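Local coordinates for uncharacterized protein YhfS (Escherichia coli, PDB 4J8L) that is of unknown function but carries pyridoxal 5'-phosphate covalently bound to a lysine and probably acts as a cofactor-dependent enzyme with an aminotransferase-like fold, at residues H96-Y101 and P147-V152; Y151-V156 and T169-A174; V118-N121 and A125-Q128; A138-T143 and A158-A163; V272-N275 and L281-E284. All coordinates share one frame; numbering follows the deposited sequence. Where two conformers were deposited one is given.

Contact 1. Residues H96-Y101 and P147-V152; sequences HDAPVY and PQDSYV
His-96 and Asp-149 form a histidine-carboxylate hydrogen bond between the end of strand 92-96, where it passes into a loop, and the loop after strand 137-141 of the large sheet. With its CG anti to the backbone N (chi1 175°), the His-96 side chain leaves CB in the direction of segment 147-152. Beyond CG the ring divides the work. On one side ND1 accepts the backbone N-H of Phe-120, while on the other His-96 CD2 lies 3.4 Å from Asp-149 OD2. His-96 CE1 passes 3.7 Å from Asp-149 OD1. At the tip, His-96 NE2 donates to Asp-149 OD1 over 2.9 Å, with an N-H...O angle of 162°. That oxygen sits almost in the imidazole plane, yet the donor stands well above the carboxylate plane. OD1 also accepts from Asn-121 ND2 and Gln-146 NE2, a threefold grip that should favour a charged carboxylate. With an alanine here, His-96 NE2 would probably lose its acceptor and the imidazole be less firmly fixed in rotation. Tyr-151 adds an edge-to-face contact, its ring inclined at 78° to the imidazole, and its hydroxyl is hydrogen-bonded to Gln-141 O. Tyr-151 CE1, at the ring edge, lies over the imidazole face, 4.0 Å from His-96 CD2.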
# COMPACT_ATOMS: atom_id res chain seq x y z
N HIS A 96 -2.91 -16.11 -2.78
CA HIS A 96 -3.18 -16.06 -4.21
C HIS A 96 -2.05 -16.72 -5.00
O HIS A 96 -0.90 -16.75 -4.55
CB HIS A 96 -3.35 -14.59 -4.61
CG HIS A 96 -3.51 -14.36 -6.08
ND1 HIS A 96 -4.33 -15.13 -6.89
CD2 HIS A 96 -2.97 -13.41 -6.89
CE1 HIS A 96 -4.28 -14.68 -8.13
NE2 HIS A 96 -3.46 -13.64 -8.16
N ASP A 97 -2.38 -17.25 -6.18
CA ASP A 97 -1.40 -17.87 -7.07
C ASP A 97 -0.60 -16.82 -7.83
O ASP A 97 -0.83 -16.59 -9.02
CB ASP A 97 -2.10 -18.84 -8.04
CG ASP A 97 -1.13 -19.68 -8.85
OD1 ASP A 97 0.09 -19.66 -8.57
OD2 ASP A 97 -1.59 -20.39 -9.77
N ALA A 98 0.33 -16.20 -7.13
CA ALA A 98 1.16 -15.12 -7.65
C ALA A 98 2.27 -14.89 -6.63
O ALA A 98 2.14 -15.32 -5.49
CB ALA A 98 0.33 -13.86 -7.84
N PRO A 99 3.35 -14.19 -7.02
CA PRO A 99 4.44 -13.97 -6.07
C PRO A 99 3.99 -13.32 -4.76
O PRO A 99 3.36 -12.26 -4.75
CB PRO A 99 5.38 -13.04 -6.83
CG PRO A 99 5.15 -13.38 -8.27
CD PRO A 99 3.68 -13.66 -8.36
N VAL A 100 4.32 -13.96 -3.64
CA VAL A 100 4.07 -13.38 -2.33
C VAL A 100 5.06 -12.24 -2.09
O VAL A 100 6.23 -12.35 -2.46
CB VAL A 100 4.19 -14.45 -1.22
CG1 VAL A 100 3.89 -13.85 0.15
CG2 VAL A 100 3.26 -15.64 -1.53
N TYR A 101 4.58 -11.14 -1.49
CA TYR A 101 5.44 -10.00 -1.20
C TYR A 101 6.65 -10.49 -0.41
O TYR A 101 6.51 -11.30 0.50
CB TYR A 101 4.69 -8.91 -0.41
CG TYR A 101 5.55 -7.69 -0.30
CD1 TYR A 101 5.61 -6.77 -1.33
CD2 TYR A 101 6.36 -7.49 0.82
CE1 TYR A 101 6.44 -5.65 -1.25
CE2 TYR A 101 7.20 -6.39 0.90
CZ TYR A 101 7.23 -5.48 -0.14
OH TYR A 101 8.06 -4.38 -0.06
N PRO A 147 0.40 -8.54 -13.75
CA PRO A 147 -0.44 -7.75 -14.67
C PRO A 147 -1.83 -8.33 -14.89
O PRO A 147 -2.79 -7.57 -15.05
CB PRO A 147 0.34 -7.80 -15.98
CG PRO A 147 1.74 -8.02 -15.58
CD PRO A 147 1.70 -8.88 -14.36
N GLN A 148 -1.94 -9.65 -14.90
CA GLN A 148 -3.21 -10.31 -15.19
C GLN A 148 -4.20 -10.33 -14.03
O GLN A 148 -5.34 -10.75 -14.22
CB GLN A 148 -2.96 -11.75 -15.65
CG GLN A 148 -2.29 -12.63 -14.61
CD GLN A 148 -0.79 -12.72 -14.81
OE1 GLN A 148 -0.11 -11.71 -15.00
NE2 GLN A 148 -0.26 -13.94 -14.77
N ASP A 149 -3.79 -9.89 -12.84
CA ASP A 149 -4.69 -9.92 -11.69
C ASP A 149 -5.80 -8.87 -11.82
O ASP A 149 -5.53 -7.67 -11.95
CB ASP A 149 -3.94 -9.73 -10.38
CG ASP A 149 -3.16 -10.97 -9.97
OD1 ASP A 149 -3.39 -12.06 -10.56
OD2 ASP A 149 -2.31 -10.85 -9.06
N SER A 150 -7.04 -9.33 -11.75
CA SER A 150 -8.19 -8.48 -12.01
C SER A 150 -9.27 -8.64 -10.96
O SER A 150 -10.35 -8.08 -11.09
CB SER A 150 -8.79 -8.82 -13.38
OG SER A 150 -9.28 -10.15 -13.40
N TYR A 151 -8.98 -9.42 -9.92
CA TYR A 151 -10.00 -9.69 -8.93
C TYR A 151 -10.46 -8.45 -8.16
O TYR A 151 -9.69 -7.50 -7.97
CB TYR A 151 -9.58 -10.81 -7.98
CG TYR A 151 -8.38 -10.56 -7.09
CD1 TYR A 151 -7.14 -11.12 -7.39
CD2 TYR A 151 -8.49 -9.81 -5.92
CE1 TYR A 151 -6.05 -10.93 -6.57
CE2 TYR A 151 -7.39 -9.61 -5.09
CZ TYR A 151 -6.18 -10.18 -5.42
OH TYR A 151 -5.09 -10.01 -4.60
N VAL A 152 -11.73 -8.47 -7.77
CA VAL A 152 -12.30 -7.41 -6.94
C VAL A 152 -12.09 -7.78 -5.48
O VAL A 152 -12.55 -8.84 -5.04
CB VAL A 152 -13.81 -7.26 -7.22
CG1 VAL A 152 -14.43 -6.24 -6.26
CG2 VAL A 152 -14.04 -6.86 -8.66

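Contact 2. Residues Y151-V156 and T169-A174; sequences YVLADV and TDDNYA
In the beta-alpha-beta unit formed by strand 137-141, helix 153-162 and strand 167-170, Leu-153 of the first helical turn meets Thr-169 near the end of the last strand. Leu-153 CD1 lies 4.0 Å from Thr-169 CG2, the two side chains running at a slant to each other. The other branch, Leu-153 CD2, comes to 4.3 Å from Asp-171 OD1. Thr-169 divides its two branches by character: CG2 is anti to the carbonyl carbon and turns to the leucine, whereas OG1, at chi1 53°, donates to Asp-171 OD2 over 2.7 Å. This bond arrives on the syn side of the carboxylate, 26° out of its plane. Ser-190 OG is a further partner of both Thr-169 OG1 and Asp-171 OD2, and Asp-171 OD1 is taken by His-142 ND1 and Gly-182 N. A valine in place of Thr-169 could keep the methyl against Leu-153, but Asp-171 OD2 would probably lose one of its donors and its carboxylate become less firmly oriented. The contact thus covers a buried polar cluster with methyl groups: Leu-153 contributes apolar cover, and the carboxylate of Asp-171 draws its stabilisation from the donors of the surrounding strands and loops.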
# COMPACT_ATOMS: atom_id res chain seq x y z
N TYR A 151 -8.98 -9.42 -9.92
CA TYR A 151 -10.00 -9.69 -8.93
C TYR A 151 -10.46 -8.45 -8.16
O TYR A 151 -9.69 -7.50 -7.97
CB TYR A 151 -9.58 -10.81 -7.98
CG TYR A 151 -8.38 -10.56 -7.09
CD1 TYR A 151 -7.14 -11.12 -7.39
CD2 TYR A 151 -8.49 -9.81 -5.92
CE1 TYR A 151 -6.05 -10.93 -6.57
CE2 TYR A 151 -7.39 -9.61 -5.09
CZ TYR A 151 -6.18 -10.18 -5.42
OH TYR A 151 -5.09 -10.01 -4.60
N VAL A 152 -11.73 -8.47 -7.77
CA VAL A 152 -12.30 -7.41 -6.94
C VAL A 152 -12.09 -7.78 -5.48
O VAL A 152 -12.55 -8.84 -5.04
CB VAL A 152 -13.81 -7.26 -7.22
CG1 VAL A 152 -14.43 -6.24 -6.26
CG2 VAL A 152 -14.04 -6.86 -8.66
N LEU A 153 -11.39 -6.92 -4.75
CA LEU A 153 -11.04 -7.19 -3.35
C LEU A 153 -12.25 -7.63 -2.53
O LEU A 153 -12.21 -8.67 -1.86
CB LEU A 153 -10.39 -5.96 -2.72
CG LEU A 153 -9.92 -6.13 -1.27
CD1 LEU A 153 -8.93 -7.28 -1.14
CD2 LEU A 153 -9.29 -4.84 -0.74
N ALA A 154 -13.32 -6.85 -2.60
CA ALA A 154 -14.52 -7.11 -1.80
C ALA A 154 -15.13 -8.48 -2.08
O ALA A 154 -15.66 -9.13 -1.17
CB ALA A 154 -15.55 -6.01 -2.02
N ASP A 155 -15.05 -8.92 -3.33
CA ASP A 155 -15.63 -10.20 -3.71
C ASP A 155 -14.81 -11.38 -3.20
O ASP A 155 -15.36 -12.40 -2.79
CB ASP A 155 -15.83 -10.29 -5.22
CG ASP A 155 -16.83 -9.27 -5.73
OD1 ASP A 155 -17.60 -8.73 -4.91
OD2 ASP A 155 -16.85 -9.01 -6.95
N VAL A 156 -13.49 -11.23 -3.22
CA VAL A 156 -12.63 -12.26 -2.66
C VAL A 156 -12.86 -12.36 -1.16
O VAL A 156 -12.98 -13.46 -0.60
CB VAL A 156 -11.15 -11.96 -2.95
CG1 VAL A 156 -10.24 -12.89 -2.17
CG2 VAL A 156 -10.87 -12.07 -4.45
N THR A 169 -5.85 -8.20 4.96
CA THR A 169 -5.44 -7.57 3.72
C THR A 169 -4.15 -6.77 3.88
O THR A 169 -3.93 -6.11 4.90
CB THR A 169 -6.53 -6.66 3.12
OG1 THR A 169 -6.97 -5.72 4.11
CG2 THR A 169 -7.71 -7.50 2.64
N ASP A 170 -3.32 -6.85 2.85
CA ASP A 170 -2.12 -6.05 2.70
C ASP A 170 -2.54 -4.89 1.81
O ASP A 170 -2.68 -5.05 0.60
CB ASP A 170 -1.05 -6.92 2.02
CG ASP A 170 0.22 -6.16 1.64
OD1 ASP A 170 0.25 -4.91 1.71
OD2 ASP A 170 1.19 -6.82 1.25
N ASP A 171 -2.74 -3.72 2.41
CA ASP A 171 -3.33 -2.58 1.70
C ASP A 171 -2.29 -1.54 1.28
O ASP A 171 -2.66 -0.44 0.86
CB ASP A 171 -4.40 -1.90 2.58
CG ASP A 171 -5.61 -2.79 2.81
OD1 ASP A 171 -6.44 -2.90 1.89
OD2 ASP A 171 -5.73 -3.37 3.91
N ASN A 172 -1.01 -1.88 1.39
CA ASN A 172 0.04 -0.93 1.02
C ASN A 172 -0.11 -0.39 -0.39
O ASN A 172 -0.37 -1.15 -1.32
CB ASN A 172 1.43 -1.54 1.20
CG ASN A 172 1.77 -1.73 2.65
OD1 ASN A 172 2.05 -0.76 3.35
ND2 ASN A 172 1.71 -2.97 3.13
N TYR A 173 0.03 0.93 -0.49
CA TYR A 173 -0.06 1.68 -1.76
C TYR A 173 -1.50 1.82 -2.26
O TYR A 173 -1.74 2.37 -3.33
CB TYR A 173 0.80 1.05 -2.85
CG TYR A 173 2.30 1.17 -2.70
CD1 TYR A 173 2.90 2.35 -2.27
CD2 TYR A 173 3.12 0.10 -3.04
CE1 TYR A 173 4.29 2.45 -2.18
CE2 TYR A 173 4.49 0.19 -2.93
CZ TYR A 173 5.08 1.36 -2.51
OH TYR A 173 6.45 1.43 -2.42
N ALA A 174 -2.46 1.31 -1.49
CA ALA A 174 -3.86 1.51 -1.83
C ALA A 174 -4.58 2.46 -0.87
O ALA A 174 -5.61 3.04 -1.22
CB ALA A 174 -4.59 0.15 -1.88

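Contact 3. Residues V118-N121 and A125-Q128; sequences VDFN and ALKQ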
# COMPACT_ATOMS: atom_id res chain seq x y z
N VAL A 118 -4.28 -20.67 -4.45
CA VAL A 118 -5.37 -20.75 -5.41
C VAL A 118 -5.44 -19.42 -6.18
O VAL A 118 -5.02 -18.38 -5.68
CB VAL A 118 -6.73 -21.04 -4.72
CG1 VAL A 118 -7.13 -19.88 -3.83
CG2 VAL A 118 -7.81 -21.34 -5.76
N ASP A 119 -5.94 -19.47 -7.41
CA ASP A 119 -6.08 -18.27 -8.23
C ASP A 119 -7.27 -17.44 -7.76
O ASP A 119 -8.42 -17.81 -8.00
CB ASP A 119 -6.28 -18.69 -9.70
CG ASP A 119 -6.09 -17.54 -10.67
OD1 ASP A 119 -5.96 -16.38 -10.23
OD2 ASP A 119 -6.07 -17.80 -11.90
N PHE A 120 -7.02 -16.31 -7.09
CA PHE A 120 -8.11 -15.45 -6.61
C PHE A 120 -8.93 -14.88 -7.76
O PHE A 120 -10.02 -14.34 -7.55
CB PHE A 120 -7.58 -14.29 -5.76
CG PHE A 120 -7.07 -14.68 -4.40
CD1 PHE A 120 -7.06 -16.00 -3.98
CD2 PHE A 120 -6.61 -13.70 -3.52
CE1 PHE A 120 -6.59 -16.35 -2.72
CE2 PHE A 120 -6.14 -14.03 -2.27
CZ PHE A 120 -6.12 -15.36 -1.86
N ASN A 121 -8.41 -14.98 -8.98
CA ASN A 121 -9.11 -14.48 -10.15
C ASN A 121 -10.23 -15.42 -10.57
O ASN A 121 -11.04 -15.09 -11.43
CB ASN A 121 -8.14 -14.27 -11.32
CG ASN A 121 -7.13 -13.17 -11.05
OD1 ASN A 121 -7.49 -12.05 -10.67
ND2 ASN A 121 -5.85 -13.49 -11.23
N ALA A 125 -12.91 -21.53 -8.08
CA ALA A 125 -11.77 -22.30 -7.59
C ALA A 125 -11.43 -21.89 -6.16
O ALA A 125 -11.14 -22.75 -5.32
CB ALA A 125 -10.57 -22.12 -8.51
N LEU A 126 -11.46 -20.59 -5.90
CA LEU A 126 -11.23 -20.08 -4.55
C LEU A 126 -12.15 -20.77 -3.55
O LEU A 126 -11.71 -21.29 -2.53
CB LEU A 126 -11.45 -18.56 -4.50
CG LEU A 126 -11.43 -17.91 -3.12
CD1 LEU A 126 -10.09 -18.13 -2.45
CD2 LEU A 126 -11.74 -16.41 -3.22
N LYS A 127 -13.44 -20.79 -3.88
CA LYS A 127 -14.44 -21.39 -3.00
C LYS A 127 -14.22 -22.89 -2.81
O LYS A 127 -14.35 -23.41 -1.71
CB LYS A 127 -15.85 -21.09 -3.51
CG LYS A 127 -16.96 -21.80 -2.74
CD LYS A 127 -18.34 -21.34 -3.18
CE LYS A 127 -19.39 -22.42 -2.90
NZ LYS A 127 -19.33 -22.91 -1.49
N GLN A 128 -13.88 -23.59 -3.90
CA GLN A 128 -13.64 -25.03 -3.82
C GLN A 128 -12.42 -25.34 -2.96
O GLN A 128 -12.47 -26.22 -2.11
CB GLN A 128 -13.48 -25.64 -5.21
CG GLN A 128 -13.16 -27.13 -5.17
CD GLN A 128 -13.16 -27.77 -6.54
OE1 GLN A 128 -13.82 -27.29 -7.46
NE2 GLN A 128 -12.42 -28.87 -6.69
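Val-118 is turned with CG2 anti to the backbone N and CG1 between N and the carbonyl carbon (chi1 66°), which presents both methyls to segment 125-128. Leu-126, its CG anti to the backbone N at chi1 172°, brings CD1 into the same space from the first turns of helix 123-133. Val-118 CG1 and Leu-126 CD1 meet at 3.7 Å, the side chains crossing at roughly a right angle. The second valine methyl serves the neighbouring residue: Val-118 CG2 packs 4.0 Å from Ala-125 CB and 3.6 Å from Ala-125 O.

Phe-120 starts off away from the helix, but its ring swings back to Leu-126. Its CE1 is 3.9 Å from Leu-126 CD1, so that one leucine methyl touches valine and phenylalanine, which sit next to each other on the same side of it. Val-118 CG1 also lies at the edge of the Phe-120 ring, in its plane. The chain bends here through an Asx turn, in which Asp-119 OD1 accepts the backbone N-H of Asn-121 at 3.1 Å from above the carboxylate plane. Asn-121 OD1 in turn accepts the backbone N-H of Ser-150.

This is the connection from strand 114-118, at one margin of the large sheet, into helix 123-133. Leu-94 of the adjoining strand and Val-156 of helix 153-162 also touch Leu-126. Between side chains the cohesion across the two segments is apolar, while the carboxylate of Asp-119 fixes the bend; burial of the methyls and local polar bonding are therefore handled by different side chains.

Contact 4. Residues A138-T143 and A158-A163; sequences ALVQHT and ATLRAA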
# COMPACT_ATOMS: atom_id res chain seq x y z
N ALA A 138 -6.51 -16.40 5.69
CA ALA A 138 -6.16 -16.00 4.33
C ALA A 138 -5.50 -14.63 4.32
O ALA A 138 -5.84 -13.77 5.12
CB ALA A 138 -7.39 -15.99 3.43
N LEU A 139 -4.55 -14.45 3.42
CA LEU A 139 -3.95 -13.14 3.19
C LEU A 139 -4.30 -12.71 1.78
O LEU A 139 -4.14 -13.47 0.82
CB LEU A 139 -2.43 -13.19 3.37
CG LEU A 139 -1.69 -11.86 3.18
CD1 LEU A 139 -0.59 -11.68 4.22
CD2 LEU A 139 -1.10 -11.77 1.78
N VAL A 140 -4.78 -11.48 1.64
CA VAL A 140 -5.13 -10.97 0.32
C VAL A 140 -4.39 -9.67 0.08
O VAL A 140 -4.48 -8.74 0.88
CB VAL A 140 -6.65 -10.72 0.19
CG1 VAL A 140 -7.00 -10.38 -1.26
CG2 VAL A 140 -7.45 -11.94 0.67
N GLN A 141 -3.64 -9.60 -1.02
CA GLN A 141 -2.96 -8.35 -1.35
C GLN A 141 -3.90 -7.44 -2.12
O GLN A 141 -4.58 -7.87 -3.06
CB GLN A 141 -1.67 -8.59 -2.14
CG GLN A 141 -0.88 -7.30 -2.39
CD GLN A 141 0.52 -7.54 -2.91
OE1 GLN A 141 1.16 -8.55 -2.58
NE2 GLN A 141 1.01 -6.62 -3.73
N HIS A 142 -3.95 -6.17 -1.73
CA HIS A 142 -4.83 -5.20 -2.37
C HIS A 142 -4.28 -4.78 -3.75
O HIS A 142 -4.98 -4.89 -4.76
CB HIS A 142 -5.03 -3.98 -1.45
CG HIS A 142 -6.21 -3.14 -1.82
ND1 HIS A 142 -6.91 -2.40 -0.89
CD2 HIS A 142 -6.81 -2.91 -3.01
CE1 HIS A 142 -7.90 -1.76 -1.49
NE2 HIS A 142 -7.86 -2.06 -2.78
N THR A 143 -3.04 -4.31 -3.79
CA THR A 143 -2.42 -3.97 -5.06
C THR A 143 -2.17 -5.22 -5.90
O THR A 143 -2.18 -6.33 -5.38
CB THR A 143 -1.10 -3.21 -4.90
OG1 THR A 143 -0.21 -3.96 -4.06
CG2 THR A 143 -1.35 -1.84 -4.28
N ALA A 158 -15.58 -11.43 0.51
CA ALA A 158 -16.92 -11.96 0.75
C ALA A 158 -16.92 -13.49 0.69
O ALA A 158 -17.55 -14.15 1.51
CB ALA A 158 -17.91 -11.38 -0.25
N THR A 159 -16.21 -14.04 -0.28
CA THR A 159 -16.12 -15.48 -0.43
C THR A 159 -15.48 -16.10 0.81
O THR A 159 -15.97 -17.11 1.33
CB THR A 159 -15.31 -15.88 -1.68
OG1 THR A 159 -15.92 -15.32 -2.84
CG2 THR A 159 -15.26 -17.40 -1.83
N LEU A 160 -14.41 -15.48 1.28
CA LEU A 160 -13.68 -15.97 2.44
C LEU A 160 -14.53 -15.89 3.70
O LEU A 160 -14.54 -16.83 4.50
CB LEU A 160 -12.39 -15.17 2.62
CG LEU A 160 -11.32 -15.42 1.55
CD1 LEU A 160 -10.22 -14.37 1.64
CD2 LEU A 160 -10.75 -16.82 1.70
N ARG A 161 -15.23 -14.78 3.86
CA ARG A 161 -16.10 -14.59 5.02
C ARG A 161 -17.23 -15.62 5.04
O ARG A 161 -17.58 -16.13 6.10
CB ARG A 161 -16.67 -13.17 5.05
CG ARG A 161 -17.64 -12.92 6.19
CD ARG A 161 -17.92 -11.43 6.35
NE ARG A 161 -16.72 -10.67 6.69
CZ ARG A 161 -16.35 -10.38 7.94
NH1 ARG A 161 -17.09 -10.78 8.96
NH2 ARG A 161 -15.24 -9.69 8.16
N ALA A 162 -17.79 -15.91 3.88
CA ALA A 162 -18.88 -16.89 3.78
C ALA A 162 -18.42 -18.26 4.24
O ALA A 162 -19.18 -19.02 4.84
CB ALA A 162 -19.43 -16.96 2.36
N ALA A 163 -17.16 -18.58 3.95
CA ALA A 163 -16.59 -19.87 4.33
C ALA A 163 -16.02 -19.83 5.75
O ALA A 163 -15.54 -20.84 6.27
CB ALA A 163 -15.52 -20.27 3.35
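Ala-138, Val-140 and Leu-160 make an apolar helix-on-sheet contact within a beta-alpha-beta unit, where helix 153-162 packs on strand 137-141 before the chain returns to the sheet as strand 167-170. The sheet is the large mixed one of the aminotransferase-like domain, and its parallel strands include both of these. Alternation along the strand decides who takes part: the side chains of Ala-138 and Val-140 point to the helix, and that of Leu-139 between them points away.

Leu-160 supplies the helix side of the contact. Its CG is anti to the carbonyl carbon (chi1 -70°), and the forked end reaches down to the strand. Leu-160 CD1 bridges the two strand residues, lying 3.7 Å from Ala-138 CB and 3.8 Å from Val-140 CG2. Leu-160 CD2 stays with the alanine, at 3.9 Å from Ala-138 CB. Val-140 and Leu-160 come tip to tip, whereas both leucine methyls meet the single CB of the alanine. The same valine also touches Leu-153, Val-156 and Leu-157, so one strand residue is embedded in a stripe that follows one side of the helix. Leu-160 is covered further by Ala-167 of the returning strand.

Where the strand ends, a side-chain hydrogen bond within the segment ties Gln-141 to Thr-143. Gln-141 NE2 donates to Thr-143 OG1 at 2.9 Å with an N-H...O angle of 162°, the hydroxyl oxygen lying near the amide plane.

Contact 5. Residues V272-N275 and L281-E284; sequences VIAN and LIVE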
# COMPACT_ATOMS: atom_id res chain seq x y z
N VAL A 272 1.52 2.23 -20.53
CA VAL A 272 0.32 1.77 -19.85
C VAL A 272 0.39 2.19 -18.39
O VAL A 272 1.48 2.39 -17.85
CB VAL A 272 0.17 0.22 -19.98
CG1 VAL A 272 1.27 -0.49 -19.21
CG2 VAL A 272 -1.20 -0.25 -19.49
N ILE A 273 -0.77 2.39 -17.77
CA ILE A 273 -0.83 2.53 -16.33
C ILE A 273 -1.06 1.15 -15.73
O ILE A 273 -1.92 0.40 -16.20
CB ILE A 273 -1.96 3.48 -15.91
CG1 ILE A 273 -1.55 4.91 -16.25
CG2 ILE A 273 -2.23 3.36 -14.42
CD1 ILE A 273 -2.63 5.93 -15.98
N ALA A 274 -0.28 0.81 -14.71
CA ALA A 274 -0.41 -0.47 -14.06
C ALA A 274 -0.16 -0.33 -12.57
O ALA A 274 0.57 0.55 -12.13
CB ALA A 274 0.58 -1.45 -14.65
N ASN A 275 -0.77 -1.22 -11.79
CA ASN A 275 -0.38 -1.36 -10.40
C ASN A 275 0.84 -2.28 -10.32
O ASN A 275 0.71 -3.51 -10.39
CB ASN A 275 -1.52 -1.90 -9.56
CG ASN A 275 -2.36 -0.78 -8.97
OD1 ASN A 275 -3.30 -0.30 -9.60
ND2 ASN A 275 -2.01 -0.36 -7.76
N LEU A 281 3.18 4.48 -14.17
CA LEU A 281 3.29 4.28 -15.61
C LEU A 281 4.39 3.29 -15.97
O LEU A 281 5.47 3.30 -15.38
CB LEU A 281 3.58 5.60 -16.34
CG LEU A 281 2.33 6.28 -16.89
CD1 LEU A 281 1.69 7.12 -15.80
CD2 LEU A 281 2.63 7.09 -18.13
N ILE A 282 4.11 2.43 -16.94
CA ILE A 282 5.15 1.60 -17.53
C ILE A 282 5.39 2.08 -18.95
O ILE A 282 4.49 2.06 -19.78
CB ILE A 282 4.78 0.13 -17.54
CG1 ILE A 282 4.69 -0.38 -16.10
CG2 ILE A 282 5.80 -0.68 -18.32
CD1 ILE A 282 3.82 -1.57 -15.95
N VAL A 283 6.62 2.52 -19.20
CA VAL A 283 6.96 3.11 -20.49
C VAL A 283 7.99 2.26 -21.21
O VAL A 283 9.06 2.00 -20.67
CB VAL A 283 7.51 4.52 -20.30
CG1 VAL A 283 7.85 5.14 -21.64
CG2 VAL A 283 6.48 5.40 -19.56
N GLU A 284 7.65 1.83 -22.42
CA GLU A 284 8.52 0.98 -23.22
C GLU A 284 9.01 1.75 -24.43
O GLU A 284 8.23 2.43 -25.10
CB GLU A 284 7.77 -0.28 -23.67
CG GLU A 284 8.61 -1.27 -24.48
CD GLU A 284 7.75 -2.25 -25.27
OE1 GLU A 284 6.60 -1.90 -25.60
OE2 GLU A 284 8.23 -3.36 -25.56
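Val-272 and Ile-282 lie side by side and point the same way, with Val-272 CG1 3.9 Å from Ile-282 CB. In Val-272, CG1 stands between its backbone N and carbonyl carbon (chi1 67°), which sets this methyl against Ile-282 CB. The pair on the other face of the sheet is turned differently: Ile-273 and Leu-281 slant across each other, and Ile-273 CG1 meets Leu-281 CD1 at 3.9 Å. Helix 229-261 covers that second pair, through Leu-257 on Ile-273 and through Leu-256 and Leu-260 on Leu-281.

These residues belong to a beta hairpin, strands 268-275 and 279-285, in the antiparallel sheet of the C-terminal domain. Val-272 and Ile-282 form a hydrogen-bonded pair. Ile-282 N donates to Val-272 O over 2.8 Å at a nearly straight 174°, and Val-272 N returns a bond of 3.1 Å to Ile-282 O, in the carbonyl plane. Ile-273 and Leu-281 are the adjoining non-hydrogen-bonded pair, their CA atoms 4.5 Å apart. Leu-281 CA also makes a C-H...O contact of 3.4 Å with Val-272 O. The short strand axes diverge from antiparallel, at 133° between their directions.

Ala-274 CB is 3.5 Å from Ile-282 CD1, but Ile-282 was modelled in two conformers and the tightness of that approach is doubtful. Met-1 also touches Ile-282, whose side chain lies about 3 Å from a bound acetic acid molecule, probably from the crystallisation liquor.

Overall arrangement
Contacts 1 to 4 form one continuous block of the large domain. Contacts 2 and 4 share helix 153-162 and neighbouring strands, with centres about 8 Å apart, and contact 1 leads into contact 2 through Tyr-151 and Val-152. Contact 3 joins contact 1 through polar bonds, their centres about 11 Å apart, and reaches contact 4 where Phe-120 CE2 packs 3.8 Å from Val-140 CG2. Contact 5 lies apart in the C-terminal domain, about 27 Å between centres from contact 4, although Thr-143 CG2 still approaches Asn-275 ND2 at 3.8 Å. Pyridoxal phosphate is bound covalently at Lys-196, which follows strand 189-193, a neighbour of strand 167-170 of contact 2.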